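Local coordinates for protein Cap5O (Staphylococcus aureus, PDB 3OJO) that acts as an NAD-dependent UDP-N-acetyl-mannosamine dehydrogenase in the biosynthesis of capsular polysaccharide, at residues Asp374-Ile380 and Met398-Phe404; Asn389-Phe395 and Ser412-Val417. One frame throughout, in Å; residues are numbered along the deposited sequence.

Following the chain from the N terminus, strand 377-380 comes first, then the loop holding 389-395, then 398-404 with its strand, and last the loop 412-417. Interaction 1 closes the long connection between strands 377-380 and 402-405 by pairing them in parallel. Interaction 2 starts within that connection and joins it to the loop after strand 402-405 that leads into strand 418-420. The segments therefore alternate along the chain and the two contacts cross, with centres 11 Å apart. They touch at Ile403, whose CD1 lies 3.7 Å from CZ of Phe395 and 3.7 Å from CG1 of Val417, and at Lys401, which packs on the same two residues. Sheet pairing and loop-to-loop packing thus meet.

Interaction 1 of 2, residues Asp374-Ile380 and Met398-Phe404; sequences DASLVLI and MKHKVIF
Val378 is held through both its N and its O by the neighbouring strand: its N donates to Val402 O (2.9 Å) in a bond straight at 176°, and its O accepts from Phe404 N at 3.0 Å. Ile380 N then binds Phe404 O, also at 3.0 Å, though this donor is tilted out of the carbonyl plane. Nearer the N-terminal ends of both segments, Ala375 O takes the amide of His400 (3.2 Å) and, weakly, that of Lys399. This alternation of bonds, with strand axes 24° apart in direction, identifies two adjacent parallel strands of the five-stranded, Rossmann-like sheet in the UDP-binding domain.

Side chains divide between the two faces of the sheet. On the face of Val378 and Ile403, the Met398 chain bends at its sulfur (chi3 97°), which brings CE to 3.7 Å from Ala375 CB; Val378 CG2 meets SD at 3.8 Å, the two side chains crossing nearly perpendicularly. On the opposite face, Leu377 CD1 lies 3.7 Å from Val402 CG2 and also reaches CB of Phe404. Leu379 and Phe404 run side by side in the same direction, and Leu379 CD1 approaches the ring obliquely at CD2, 3.7 Å away. The CG of each stands anti to its backbone N, and as a bridged pair on one face of the sheet they take the same course.

Leu377, Leu379 and Phe404 are covered by helix 286-312, while strands 317-321 and 418-420 flank the pair. Ser376 OG lies in the plane of the His400 ring at its edge, but both polar groups are positioned by Ser314: Ser376 OG is hydrogen-bonded to the backbone O of Ser314 and His400 NE2 to the OG of Ser314.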
# COMPACT_ATOMS: atom_id res chain seq x y z
N ASP B 374 -29.98 8.17 27.87
CA ASP B 374 -29.31 9.30 28.54
C ASP B 374 -27.82 9.46 28.17
O ASP B 374 -27.06 10.09 28.91
CB ASP B 374 -29.52 9.28 30.08
CG ASP B 374 -30.98 9.21 30.54
OD1 ASP B 374 -31.76 10.14 30.21
OD2 ASP B 374 -31.32 8.25 31.26
N ALA B 375 -27.43 8.89 27.02
CA ALA B 375 -26.06 8.95 26.52
C ALA B 375 -25.75 10.29 25.87
O ALA B 375 -26.60 10.88 25.20
CB ALA B 375 -25.81 7.81 25.55
N SER B 376 -24.51 10.77 26.08
CA SER B 376 -23.99 12.01 25.50
C SER B 376 -23.38 11.78 24.10
O SER B 376 -23.42 12.69 23.28
CB SER B 376 -22.95 12.64 26.42
OG SER B 376 -23.52 12.95 27.68
N LEU B 377 -22.86 10.55 23.82
CA LEU B 377 -22.23 10.19 22.54
C LEU B 377 -22.46 8.73 22.13
O LEU B 377 -22.32 7.83 22.95
CB LEU B 377 -20.71 10.51 22.59
CG LEU B 377 -19.78 9.93 21.50
CD1 LEU B 377 -19.94 10.65 20.15
CD2 LEU B 377 -18.34 9.92 21.96
N VAL B 378 -22.82 8.50 20.85
CA VAL B 378 -22.92 7.16 20.23
C VAL B 378 -21.63 6.94 19.42
O VAL B 378 -21.31 7.70 18.50
CB VAL B 378 -24.22 6.90 19.42
CG1 VAL B 378 -24.00 5.88 18.29
CG2 VAL B 378 -25.33 6.42 20.35
N LEU B 379 -20.86 5.94 19.84
CA LEU B 379 -19.59 5.62 19.22
C LEU B 379 -19.71 4.42 18.28
O LEU B 379 -19.90 3.30 18.74
CB LEU B 379 -18.52 5.40 20.32
CG LEU B 379 -17.05 5.31 19.88
CD1 LEU B 379 -16.60 6.55 19.11
CD2 LEU B 379 -16.16 5.07 21.08
N ILE B 380 -19.58 4.67 16.96
CA ILE B 380 -19.64 3.58 15.98
C ILE B 380 -18.24 2.99 15.64
O ILE B 380 -17.39 3.63 15.01
CB ILE B 380 -20.52 3.87 14.75
CG1 ILE B 380 -21.81 4.59 15.17
CG2 ILE B 380 -20.80 2.56 13.99
CD1 ILE B 380 -22.79 4.80 14.11
N MET B 398 -31.34 9.81 23.85
CA MET B 398 -30.02 10.38 24.17
C MET B 398 -30.07 11.73 24.88
O MET B 398 -30.91 12.57 24.55
CB MET B 398 -29.16 10.52 22.90
CG MET B 398 -28.49 9.25 22.46
SD MET B 398 -27.15 9.64 21.31
CE MET B 398 -25.82 9.64 22.33
N LYS B 399 -29.10 11.96 25.80
CA LYS B 399 -28.93 13.23 26.53
C LYS B 399 -28.44 14.30 25.55
O LYS B 399 -28.75 15.48 25.71
CB LYS B 399 -27.94 13.06 27.69
CG LYS B 399 -27.78 14.28 28.58
CD LYS B 399 -27.00 14.01 29.84
CE LYS B 399 -26.95 15.24 30.72
NZ LYS B 399 -26.60 14.91 32.12
N HIS B 400 -27.65 13.87 24.53
CA HIS B 400 -27.11 14.69 23.45
C HIS B 400 -27.06 13.81 22.21
O HIS B 400 -26.41 12.77 22.23
CB HIS B 400 -25.70 15.20 23.79
CG HIS B 400 -25.64 16.06 25.00
ND1 HIS B 400 -26.04 17.39 24.97
CD2 HIS B 400 -25.21 15.77 26.25
CE1 HIS B 400 -25.85 17.85 26.20
NE2 HIS B 400 -25.35 16.91 27.00
N LYS B 401 -27.76 14.19 21.14
CA LYS B 401 -27.78 13.41 19.90
C LYS B 401 -26.52 13.64 19.03
O LYS B 401 -26.57 14.35 18.02
CB LYS B 401 -29.09 13.63 19.12
CG LYS B 401 -30.34 13.07 19.82
CD LYS B 401 -31.59 13.27 18.96
CE LYS B 401 -32.86 13.21 19.77
NZ LYS B 401 -34.06 13.34 18.91
N VAL B 402 -25.38 13.04 19.46
CA VAL B 402 -24.11 13.12 18.72
C VAL B 402 -23.55 11.74 18.39
O VAL B 402 -23.55 10.85 19.23
CB VAL B 402 -23.05 14.13 19.25
CG1 VAL B 402 -23.68 15.47 19.67
CG2 VAL B 402 -22.21 13.56 20.38
N ILE B 403 -23.09 11.57 17.14
CA ILE B 403 -22.51 10.32 16.63
C ILE B 403 -21.08 10.56 16.11
O ILE B 403 -20.88 11.42 15.25
CB ILE B 403 -23.38 9.70 15.50
CG1 ILE B 403 -24.79 9.32 16.00
CG2 ILE B 403 -22.68 8.49 14.84
CD1 ILE B 403 -25.74 8.89 14.91
N PHE B 404 -20.10 9.77 16.62
CA PHE B 404 -18.73 9.74 16.11
C PHE B 404 -18.53 8.35 15.48
O PHE B 404 -18.40 7.34 16.17
CB PHE B 404 -17.64 10.07 17.15
CG PHE B 404 -16.23 10.00 16.60
CD1 PHE B 404 -15.94 10.40 15.29
CD2 PHE B 404 -15.18 9.54 17.38
CE1 PHE B 404 -14.65 10.31 14.77
CE2 PHE B 404 -13.88 9.46 16.87
CZ PHE B 404 -13.63 9.86 15.57

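Interaction 2 of 2, residues Asn389-Phe395 and Ser412-Val417; sequences NLSDSHF and SSFEDV
Two irregular loops flanking strand 402-405 in sequence, each joining parallel strands of the UDP-binding domain, are clasped together by the carboxylate of Asp392. With CG anti to the carbonyl carbon (chi1 -48°), this side chain reaches the 412-417 loop. Its OD1 receives two consecutive backbone amides, Glu415 N at 3.1 Å on the syn lone pair and Asp416 N at 3.0 Å nearly in line with the C-O bond, which limits the rotation of the group. The same oxygen lies 3.0 Å from Asp416 OD2, the carboxylate planes 85° apart; this closeness would probably raise one pKa, perhaps that of Asp416, since two amides already stabilise Asp392 OD1, and Lys401, packed on Asp416, may soften the repulsion. OD2 of Asp392 sits at the edge of the Phe414 ring, 3.4 Å from CD1. Farther round that ring, CE1 approaches Phe395 CE2 to 3.6 Å, the planes inclined at 70°, and Phe395 CD2 touches Val417 CG2. Ser412 OG is modelled as donating to Leu390 O, though at a doubtfully short distance. Phe395, Phe414 and Val417 rest on Ile403 of strand 402-405, whereas Leu390 and His394 pack against Met368 of helix 368-372, and Leu390 and Phe395 against Phe321 of strand 317-321.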
# COMPACT_ATOMS: atom_id res chain seq x y z
N ASN B 389 -28.67 2.18 7.79
CA ASN B 389 -29.99 2.81 7.76
C ASN B 389 -30.53 3.10 9.17
O ASN B 389 -31.43 2.41 9.66
CB ASN B 389 -30.94 1.94 6.94
CG ASN B 389 -30.41 1.62 5.56
OD1 ASN B 389 -30.42 2.47 4.64
ND2 ASN B 389 -29.91 0.40 5.38
N LEU B 390 -29.96 4.14 9.82
CA LEU B 390 -30.36 4.61 11.15
C LEU B 390 -30.90 6.04 11.04
O LEU B 390 -30.21 6.91 10.50
CB LEU B 390 -29.18 4.57 12.17
CG LEU B 390 -28.54 3.21 12.54
CD1 LEU B 390 -27.35 3.42 13.46
CD2 LEU B 390 -29.52 2.28 13.23
N SER B 391 -32.12 6.28 11.54
CA SER B 391 -32.77 7.59 11.54
C SER B 391 -32.67 8.25 12.92
O SER B 391 -32.20 7.60 13.85
CB SER B 391 -34.24 7.46 11.12
OG SER B 391 -34.79 8.71 10.77
N ASP B 392 -33.11 9.52 13.06
CA ASP B 392 -33.09 10.30 14.32
C ASP B 392 -33.96 9.65 15.41
O ASP B 392 -33.72 9.87 16.61
CB ASP B 392 -33.55 11.76 14.07
CG ASP B 392 -32.89 12.49 12.90
OD1 ASP B 392 -32.59 13.69 13.05
OD2 ASP B 392 -32.77 11.87 11.81
N SER B 393 -34.96 8.83 14.98
CA SER B 393 -35.91 8.09 15.80
C SER B 393 -35.22 7.14 16.79
O SER B 393 -35.70 6.97 17.91
CB SER B 393 -36.86 7.29 14.91
OG SER B 393 -37.15 7.94 13.69
N HIS B 394 -34.10 6.51 16.36
CA HIS B 394 -33.29 5.55 17.13
C HIS B 394 -32.54 6.19 18.28
O HIS B 394 -32.27 5.53 19.29
CB HIS B 394 -32.28 4.86 16.21
CG HIS B 394 -32.90 4.12 15.07
ND1 HIS B 394 -33.22 2.78 15.18
CD2 HIS B 394 -33.22 4.55 13.83
CE1 HIS B 394 -33.73 2.44 14.01
NE2 HIS B 394 -33.74 3.47 13.16
N PHE B 395 -32.17 7.46 18.13
CA PHE B 395 -31.38 8.23 19.08
C PHE B 395 -32.20 9.20 19.97
O PHE B 395 -31.61 10.01 20.69
CB PHE B 395 -30.23 8.95 18.33
CG PHE B 395 -29.54 8.05 17.33
CD1 PHE B 395 -28.64 7.08 17.75
CD2 PHE B 395 -29.82 8.15 15.97
CE1 PHE B 395 -28.02 6.23 16.82
CE2 PHE B 395 -29.20 7.30 15.05
CZ PHE B 395 -28.31 6.34 15.48
N SER B 412 -27.60 7.35 6.04
CA SER B 412 -28.81 8.17 6.17
C SER B 412 -28.49 9.53 6.81
O SER B 412 -27.86 9.57 7.87
CB SER B 412 -29.85 7.44 7.01
OG SER B 412 -29.29 7.02 8.24
N SER B 413 -28.92 10.64 6.18
CA SER B 413 -28.70 11.99 6.73
C SER B 413 -29.70 12.32 7.84
O SER B 413 -30.84 11.84 7.80
CB SER B 413 -28.75 13.06 5.63
OG SER B 413 -28.34 14.32 6.14
N PHE B 414 -29.27 13.12 8.82
CA PHE B 414 -30.09 13.51 9.98
C PHE B 414 -30.36 15.03 10.01
O PHE B 414 -29.95 15.75 9.09
CB PHE B 414 -29.36 13.12 11.28
CG PHE B 414 -28.84 11.72 11.39
CD1 PHE B 414 -29.60 10.72 11.99
CD2 PHE B 414 -27.55 11.40 10.98
CE1 PHE B 414 -29.10 9.43 12.14
CE2 PHE B 414 -27.05 10.11 11.12
CZ PHE B 414 -27.83 9.13 11.70
N GLU B 415 -31.02 15.50 11.09
CA GLU B 415 -31.30 16.91 11.34
C GLU B 415 -31.08 17.21 12.82
O GLU B 415 -30.22 18.04 13.15
CB GLU B 415 -32.70 17.33 10.87
CG GLU B 415 -32.77 18.78 10.41
CD GLU B 415 -32.89 19.82 11.51
OE1 GLU B 415 -34.02 20.05 11.99
OE2 GLU B 415 -31.85 20.43 11.86
N ASP B 416 -31.79 16.49 13.71
CA ASP B 416 -31.66 16.63 15.17
C ASP B 416 -30.29 16.12 15.64
O ASP B 416 -29.73 16.66 16.60
CB ASP B 416 -32.74 15.83 15.94
CG ASP B 416 -34.16 15.92 15.41
OD1 ASP B 416 -34.82 16.95 15.67
OD2 ASP B 416 -34.63 14.92 14.82
N VAL B 417 -29.76 15.07 14.95
CA VAL B 417 -28.53 14.37 15.30
C VAL B 417 -27.30 15.00 14.62
O VAL B 417 -27.33 15.23 13.41
CB VAL B 417 -28.62 12.84 15.01
CG1 VAL B 417 -27.45 12.08 15.62
CG2 VAL B 417 -29.95 12.24 15.49